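Local coordinates for cyclic GMP-AMP synthase-like receptor (Tribolium castaneum, PDB 7LT2), which senses double-stranded RNA in the cytoplasm and, as a nucleotidyltransferase, makes the cyclic dinucleotide 2',3'-cGAMP from ATP and GTP in innate immunity, at residues Leu87-Lys99 against Pro232-Phe244. Sequence-based numbering, arbitrary orientation.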
# COMPACT_ATOMS: atom_id res chain seq x y z
N LEU A 87 18.97 3.02 13.43
CA LEU A 87 18.44 3.49 12.16
C LEU A 87 19.04 4.85 11.85
O LEU A 87 18.98 5.76 12.69
CB LEU A 87 16.91 3.56 12.23
CG LEU A 87 16.06 3.85 10.99
CD1 LEU A 87 14.67 3.28 11.19
CD2 LEU A 87 15.98 5.34 10.70
N ASN A 88 19.62 5.00 10.67
CA ASN A 88 20.23 6.25 10.27
C ASN A 88 19.64 6.73 8.95
O ASN A 88 19.46 5.94 8.01
CB ASN A 88 21.75 6.12 10.15
CG ASN A 88 22.43 5.96 11.50
OD1 ASN A 88 22.14 6.69 12.44
ND2 ASN A 88 23.33 4.98 11.60
N GLU A 89 19.34 8.02 8.88
CA GLU A 89 18.87 8.63 7.65
C GLU A 89 19.98 8.58 6.60
O GLU A 89 21.11 8.99 6.86
CB GLU A 89 18.45 10.07 7.90
CG GLU A 89 17.37 10.25 8.99
CD GLU A 89 17.94 10.36 10.40
OE1 GLU A 89 19.12 10.01 10.60
OE2 GLU A 89 17.19 10.80 11.30
N SER A 90 19.66 8.07 5.41
CA SER A 90 20.66 7.87 4.37
C SER A 90 20.84 9.14 3.54
O SER A 90 20.13 10.14 3.70
CB SER A 90 20.28 6.70 3.47
OG SER A 90 19.42 7.11 2.42
N ASN A 91 21.81 9.11 2.63
CA ASN A 91 22.09 10.23 1.74
C ASN A 91 21.12 10.32 0.57
O ASN A 91 21.32 11.15 -0.32
CB ASN A 91 23.53 10.15 1.22
CG ASN A 91 23.90 8.77 0.70
OD1 ASN A 91 23.03 7.93 0.46
ND2 ASN A 91 25.19 8.52 0.54
N VAL A 92 20.08 9.49 0.54
CA VAL A 92 19.00 9.59 -0.43
C VAL A 92 17.72 9.88 0.34
O VAL A 92 17.27 9.04 1.13
CB VAL A 92 18.85 8.32 -1.28
CG1 VAL A 92 17.71 8.49 -2.28
CG2 VAL A 92 20.16 7.99 -1.99
N PRO A 93 17.09 11.04 0.17
CA PRO A 93 15.92 11.39 0.99
C PRO A 93 14.82 10.35 0.88
O PRO A 93 14.46 9.91 -0.22
CB PRO A 93 15.48 12.75 0.42
CG PRO A 93 16.72 13.32 -0.18
CD PRO A 93 17.50 12.15 -0.72
N GLY A 94 14.29 9.95 2.04
CA GLY A 94 13.25 8.94 2.11
C GLY A 94 13.75 7.55 2.42
O GLY A 94 12.92 6.67 2.71
N PHE A 95 15.06 7.32 2.37
CA PHE A 95 15.63 6.00 2.58
C PHE A 95 16.57 6.02 3.78
O PHE A 95 17.16 7.05 4.11
CB PHE A 95 16.39 5.52 1.33
CG PHE A 95 15.50 5.34 0.14
CD1 PHE A 95 15.17 6.41 -0.67
CD2 PHE A 95 14.97 4.09 -0.15
CE1 PHE A 95 14.34 6.25 -1.76
CE2 PHE A 95 14.14 3.93 -1.25
CZ PHE A 95 13.82 5.01 -2.05
N VAL A 96 16.69 4.87 4.44
CA VAL A 96 17.45 4.75 5.67
C VAL A 96 18.36 3.53 5.59
O VAL A 96 18.16 2.62 4.79
CB VAL A 96 16.54 4.65 6.91
CG1 VAL A 96 15.64 5.89 7.02
CG2 VAL A 96 15.71 3.38 6.86
N TRP A 97 19.38 3.54 6.45
CA TRP A 97 20.21 2.38 6.71
C TRP A 97 19.91 1.87 8.12
O TRP A 97 19.49 2.62 9.00
CB TRP A 97 21.70 2.71 6.60
CG TRP A 97 22.15 3.04 5.21
CD1 TRP A 97 21.40 3.01 4.07
CD2 TRP A 97 23.47 3.44 4.80
NE1 TRP A 97 22.17 3.37 2.99
CE2 TRP A 97 23.44 3.64 3.41
CE3 TRP A 97 24.67 3.65 5.49
CZ2 TRP A 97 24.56 4.04 2.69
CZ3 TRP A 97 25.79 4.05 4.77
CH2 TRP A 97 25.72 4.24 3.38
N LEU A 98 20.13 0.57 8.32
CA LEU A 98 19.86 -0.06 9.60
C LEU A 98 21.03 -0.98 9.93
O LEU A 98 21.30 -1.92 9.19
CB LEU A 98 18.54 -0.84 9.57
CG LEU A 98 17.85 -1.25 10.88
CD1 LEU A 98 18.56 -2.40 11.58
CD2 LEU A 98 17.70 -0.07 11.83
N LYS A 99 21.72 -0.71 11.03
CA LYS A 99 22.82 -1.55 11.46
C LYS A 99 22.60 -2.00 12.90
O LYS A 99 21.85 -1.38 13.66
CB LYS A 99 24.18 -0.82 11.33
CG LYS A 99 24.29 0.47 12.12
CD LYS A 99 25.72 1.00 12.06
CE LYS A 99 25.80 2.46 12.48
NZ LYS A 99 25.35 2.68 13.88
N PRO A 232 20.43 3.48 -9.59
CA PRO A 232 21.63 2.88 -9.00
C PRO A 232 22.17 3.67 -7.81
O PRO A 232 22.37 4.88 -7.92
CB PRO A 232 22.64 2.89 -10.15
CG PRO A 232 22.20 4.03 -11.02
CD PRO A 232 20.70 4.02 -10.94
N VAL A 233 22.38 2.99 -6.68
CA VAL A 233 23.00 3.59 -5.50
C VAL A 233 24.01 2.60 -4.94
O VAL A 233 23.96 1.40 -5.21
CB VAL A 233 21.97 3.98 -4.41
CG1 VAL A 233 22.51 5.13 -3.57
CG2 VAL A 233 20.63 4.36 -5.02
N ASN A 234 24.95 3.12 -4.16
CA ASN A 234 26.00 2.33 -3.54
C ASN A 234 26.15 2.79 -2.09
O ASN A 234 26.13 4.00 -1.82
CB ASN A 234 27.34 2.49 -4.28
CG ASN A 234 28.44 1.62 -3.70
OD1 ASN A 234 29.14 2.02 -2.77
ND2 ASN A 234 28.59 0.42 -4.25
N PRO A 235 26.32 1.85 -1.14
CA PRO A 235 26.41 0.40 -1.32
C PRO A 235 25.09 -0.30 -1.62
O PRO A 235 24.03 0.05 -1.08
CB PRO A 235 26.97 -0.08 0.02
CG PRO A 235 26.51 0.93 0.99
CD PRO A 235 26.54 2.24 0.26
N GLN A 236 25.17 -1.31 -2.49
CA GLN A 236 24.01 -2.07 -2.91
C GLN A 236 23.43 -2.84 -1.73
O GLN A 236 24.16 -3.49 -0.97
CB GLN A 236 24.40 -3.02 -4.04
CG GLN A 236 23.26 -3.77 -4.69
CD GLN A 236 23.71 -4.52 -5.93
OE1 GLN A 236 24.13 -3.91 -6.91
NE2 GLN A 236 23.62 -5.84 -5.89
N GLY A 237 22.11 -2.76 -1.56
CA GLY A 237 21.41 -3.53 -0.56
C GLY A 237 21.20 -2.86 0.78
O GLY A 237 20.40 -3.36 1.59
N ARG A 238 21.88 -1.74 1.05
CA ARG A 238 21.76 -1.09 2.35
C ARG A 238 20.55 -0.16 2.46
O ARG A 238 20.18 0.21 3.58
CB ARG A 238 23.01 -0.27 2.66
CG ARG A 238 24.11 -1.04 3.32
CD ARG A 238 25.07 -0.08 3.98
NE ARG A 238 26.36 -0.71 4.22
CZ ARG A 238 27.45 -0.06 4.61
NH1 ARG A 238 27.43 1.25 4.80
NH2 ARG A 238 28.57 -0.73 4.82
N TYR A 239 19.96 0.25 1.34
CA TYR A 239 18.94 1.30 1.34
C TYR A 239 17.56 0.69 1.52
O TYR A 239 17.10 -0.08 0.67
CB TYR A 239 19.02 2.12 0.05
CG TYR A 239 20.23 3.00 -0.04
CD1 TYR A 239 21.45 2.49 -0.44
CD2 TYR A 239 20.17 4.36 0.29
CE1 TYR A 239 22.58 3.29 -0.53
CE2 TYR A 239 21.29 5.17 0.20
CZ TYR A 239 22.50 4.62 -0.21
OH TYR A 239 23.62 5.42 -0.30
N TRP A 240 16.89 1.06 2.61
CA TRP A 240 15.53 0.64 2.91
C TRP A 240 14.58 1.82 2.79
O TRP A 240 14.95 2.95 3.11
CB TRP A 240 15.45 0.06 4.32
CG TRP A 240 16.16 -1.24 4.47
CD1 TRP A 240 17.51 -1.44 4.50
CD2 TRP A 240 15.56 -2.53 4.60
NE1 TRP A 240 17.79 -2.78 4.64
CE2 TRP A 240 16.61 -3.47 4.71
CE3 TRP A 240 14.24 -2.99 4.64
CZ2 TRP A 240 16.38 -4.84 4.85
CZ3 TRP A 240 14.01 -4.35 4.78
CH2 TRP A 240 15.08 -5.26 4.88
N SER A 241 13.36 1.55 2.32
CA SER A 241 12.30 2.55 2.31
C SER A 241 11.59 2.57 3.65
O SER A 241 11.51 1.56 4.35
CB SER A 241 11.29 2.26 1.20
OG SER A 241 11.88 2.29 -0.08
N LEU A 242 11.03 3.73 4.00
CA LEU A 242 10.21 3.86 5.19
C LEU A 242 8.74 3.72 4.81
O LEU A 242 8.30 4.21 3.77
CB LEU A 242 10.43 5.22 5.86
CG LEU A 242 11.77 5.38 6.57
CD1 LEU A 242 12.09 6.85 6.72
CD2 LEU A 242 11.74 4.71 7.94
N SER A 243 7.99 3.03 5.66
CA SER A 243 6.54 2.95 5.52
C SER A 243 5.90 3.62 6.73
O SER A 243 6.04 3.15 7.87
CB SER A 243 6.06 1.52 5.38
OG SER A 243 4.64 1.50 5.33
N PHE A 244 5.22 4.74 6.48
CA PHE A 244 4.37 5.39 7.45
C PHE A 244 2.90 5.20 7.09
O PHE A 244 2.05 6.03 7.41
CB PHE A 244 4.73 6.87 7.56
CG PHE A 244 6.18 7.11 7.93
CD1 PHE A 244 6.65 6.74 9.18
CD2 PHE A 244 7.06 7.70 7.04
CE1 PHE A 244 7.98 6.95 9.54
CE2 PHE A 244 8.38 7.92 7.38
CZ PHE A 244 8.84 7.54 8.64
O HOH W 1 26.87 6.24 -0.05
O HOH W 2 10.40 6.11 2.29
O HOH W 3 21.01 -1.06 5.97
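Trp97 and Tyr239 pack closely as an edge-to-face pair with planes at 83°, the indole edge toward the phenol face, Trp97 NE1 over the ring centre and 3.4 Å from Tyr239 CE2. Val233 CB lies over the opposite face, toward its rim. The phenol is also fixed at its rim: Tyr239 OH donates to Asn91 OD1 (2.7 Å), in the carbonyl plane and on a lone pair, with amide and ring nearly coplanar. The indole is itself roofed by Arg238, CB over the five-membered ring and CD over the centre of the indole; the chain, extended from CG to NE, carries the guanidinium, turned 86° to the indole, to an off-centre cation-pi position, its edge meeting Trp97 CZ3 (NH1 to CZ3 3.2 Å). Phe128 gives this arginine a second cation-pi partner. Strand 95-100, in a hairpin with 85-89, pairs antiparallel with strand 240-243 within the mixed sheet of the nucleotidyltransferase domain. Val96 N to Trp240 O is 2.9 Å and Trp240 N to Val96 O 3.0 Å. Past the non-hydrogen-bonded pair Phe95-Ser241, a water bridges Gly94 O and Leu242 N. Val96 CG1 packs on Leu242 CD1 (3.7 Å); Ser241 to Phe244 belong to the probable GTP site. Looser still is the exposed end, where a water accepts from Asn91 ND2 and donates to Asn234 O, and Val92 CG2 merely grazes Val233 CG1 at 4.0 Å.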